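Long-range contact in serine-rich secreted cell wall anchored (LPXTG-motif ) protein (Lactobacillus reuteri ATCC 53608, PDB 5NXK), which probably acts as a surface adhesin, its beta-solenoid binding region mediating attachment of the gut bacterium to its host: residues 51-56 against 138-143. Numbering follows the deposited sequence.
Sequences YINALN and YEVDGQ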
loop_
_atom_site.group_PDB
_atom_site.type_symbol
_atom_site.label_atom_id
_atom_site.label_comp_id
_atom_site.label_asym_id
_atom_site.label_seq_id
_atom_site.Cartn_x
_atom_site.Cartn_y
_atom_site.Cartn_z
ATOM N N TYR A 51 -5.442 1.876 19.099
ATOM C CA TYR A 51 -5.489 2.562 17.816
ATOM C C TYR A 51 -4.665 3.844 17.840
ATOM O O TYR A 51 -4.372 4.392 18.899
ATOM C CB TYR A 51 -6.944 2.862 17.393
ATOM C CG TYR A 51 -7.663 3.984 18.140
ATOM C CD1 TYR A 51 -7.320 5.323 17.938
ATOM C CD2 TYR A 51 -8.731 3.705 18.987
ATOM C CE1 TYR A 51 -7.982 6.345 18.597
ATOM C CE2 TYR A 51 -9.407 4.726 19.653
ATOM C CZ TYR A 51 -9.026 6.044 19.454
ATOM O OH TYR A 51 -9.685 7.069 20.106
ATOM N N ILE A 52 -4.288 4.303 16.652
ATOM C CA ILE A 52 -3.754 5.634 16.470
ATOM C C ILE A 52 -4.603 6.324 15.417
ATOM O O ILE A 52 -4.779 5.804 14.306
ATOM C CB ILE A 52 -2.279 5.617 16.016
ATOM C CG1 ILE A 52 -1.433 4.764 16.965
ATOM C CG2 ILE A 52 -1.740 7.041 15.922
ATOM C CD1 ILE A 52 -0.028 4.562 16.506
ATOM N N ASN A 53 -5.127 7.491 15.749
ATOM C CA ASN A 53 -6.016 8.195 14.837
ATOM C C ASN A 53 -5.387 9.515 14.370
ATOM O O ASN A 53 -5.310 10.491 15.127
ATOM C CB ASN A 53 -7.368 8.422 15.518
ATOM C CG ASN A 53 -8.357 9.169 14.641
ATOM O OD1 ASN A 53 -8.202 9.244 13.422
ATOM N ND2 ASN A 53 -9.397 9.721 15.267
ATOM N N ALA A 54 -4.929 9.531 13.122
ATOM C CA ALA A 54 -4.250 10.692 12.559
ATOM C C ALA A 54 -5.272 11.626 11.927
ATOM O O ALA A 54 -5.758 11.386 10.814
ATOM C CB ALA A 54 -3.209 10.265 11.533
ATOM N N LEU A 55 -5.613 12.683 12.657
ATOM C CA LEU A 55 -6.710 13.557 12.265
ATOM C C LEU A 55 -6.282 14.655 11.308
ATOM O O LEU A 55 -7.123 15.269 10.653
ATOM C CB LEU A 55 -7.359 14.178 13.494
ATOM C CG LEU A 55 -8.260 13.218 14.265
ATOM C CD1 LEU A 55 -8.887 13.937 15.443
ATOM C CD2 LEU A 55 -9.324 12.624 13.346
ATOM N N ASN A 56 -4.984 14.923 11.249
ATOM C CA ASN A 56 -4.493 16.040 10.461
ATOM C C ASN A 56 -4.306 15.714 8.980
ATOM O O ASN A 56 -3.612 14.759 8.622
ATOM C CB ASN A 56 -3.172 16.540 11.049
ATOM C CG ASN A 56 -2.860 17.969 10.653
ATOM O OD1 ASN A 56 -3.739 18.715 10.216
ATOM N ND2 ASN A 56 -1.600 18.361 10.809
ATOM N N TYR A 138 -14.902 7.512 8.664
ATOM C CA TYR A 138 -14.881 6.506 9.718
ATOM C C TYR A 138 -15.317 7.119 11.030
ATOM O O TYR A 138 -15.380 8.331 11.163
ATOM C CB TYR A 138 -13.492 5.893 9.874
ATOM C CG TYR A 138 -12.371 6.883 10.122
ATOM C CD1 TYR A 138 -12.111 7.377 11.403
ATOM C CD2 TYR A 138 -11.548 7.294 9.082
ATOM C CE1 TYR A 138 -11.078 8.271 11.630
ATOM C CE2 TYR A 138 -10.505 8.185 9.297
ATOM C CZ TYR A 138 -10.272 8.667 10.570
ATOM O OH TYR A 138 -9.238 9.550 10.781
ATOM N N GLU A 139 -15.640 6.282 12.001
ATOM C CA GLU A 139 -16.039 6.800 13.298
ATOM C C GLU A 139 -15.279 6.063 14.386
ATOM O O GLU A 139 -15.184 4.838 14.370
ATOM C CB GLU A 139 -17.558 6.701 13.500
ATOM C CG GLU A 139 -17.992 6.397 14.928
ATOM C CD GLU A 139 -19.452 6.740 15.180
ATOM O OE1 GLU A 139 -20.097 7.300 14.267
ATOM O OE2 GLU A 139 -19.952 6.459 16.292
ATOM N N VAL A 140 -14.667 6.811 15.288
ATOM C CA VAL A 140 -13.999 6.171 16.413
ATOM C C VAL A 140 -14.290 6.966 17.685
ATOM O O VAL A 140 -14.246 8.203 17.671
ATOM C CB VAL A 140 -12.477 6.019 16.160
ATOM C CG1 VAL A 140 -11.817 7.369 15.913
ATOM C CG2 VAL A 140 -11.817 5.257 17.305
ATOM N N ASP A 141 -14.647 6.246 18.753
ATOM C CA ASP A 141 -15.092 6.841 20.018
ATOM C C ASP A 141 -16.010 8.039 19.802
ATOM O O ASP A 141 -15.744 9.146 20.266
ATOM C CB ASP A 141 -13.898 7.213 20.910
ATOM C CG ASP A 141 -13.128 5.983 21.405
ATOM O OD1 ASP A 141 -13.692 4.868 21.360
ATOM O OD2 ASP A 141 -11.971 6.128 21.866
ATOM N N GLY A 142 -17.073 7.791 19.045
ATOM C CA GLY A 142 -18.106 8.769 18.774
ATOM C C GLY A 142 -17.777 9.906 17.831
ATOM O O GLY A 142 -18.638 10.744 17.572
ATOM N N GLN A 143 -16.559 9.966 17.308
ATOM C CA GLN A 143 -16.273 11.060 16.395
ATOM C C GLN A 143 -16.174 10.557 14.955
ATOM O O GLN A 143 -15.439 9.605 14.664
ATOM C CB GLN A 143 -15.003 11.801 16.810
ATOM C CG GLN A 143 -15.046 13.265 16.408
ATOM C CD GLN A 143 -15.960 14.075 17.321
ATOM O OE1 GLN A 143 -16.857 14.786 16.860
ATOM N NE2 GLN A 143 -15.733 13.964 18.625
#
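A beta-hairpin that projects from the beta-solenoid folds back here over the outer face of a coil strand, with Tyr-51 and Asn-53 meeting Tyr-138, Val-140 and Asp-141. The hairpin pairs strands 137-140 and 143-146 through a type I' turn from Val-140 to Gln-143. Val-140 sits at the middle of the contact. Its CG2 lies over one face of the Tyr-51 ring, toward the rim, 3.8 Å from the centroid and 27° off the normal, a CH-pi contact. The closest ring atom is CE2 of Tyr-51, 3.4 Å from Val-140 CG2. The other methyl, Val-140 CG1, packs 3.4 Å from Asn-53 ND2. In Val-140, CG2 is anti to the backbone N and CG1 lies between N and the carbonyl carbon, which splits the two methyls between tyrosine and amide.

Strand 51-54 belongs to a parallel sheet of the solenoid, between strands 28-30 and 79-83. Ile-52 points the other way from the hairpin and touches Leu-30 and Phe-89. On the hairpin side, Tyr-138 OH donates to Asn-53 OD1 at 2.9 Å. The donor lies in the carbonyl plane, with a C=O...O angle of 151°, and the ring is turned 72° from the amide. Asn-53 CG is anti to the backbone N, and this carries the amide out to the hairpin. Leu-55 CD2 lies 4.0 Å from Tyr-138 OH. Tyr-82 of the next coil meets the Tyr-138 ring and also touches Val-140. At the exposed turn, Asp-141 OD2 lies 3.0 Å from Tyr-51 OH, in the plane of the ring at its edge.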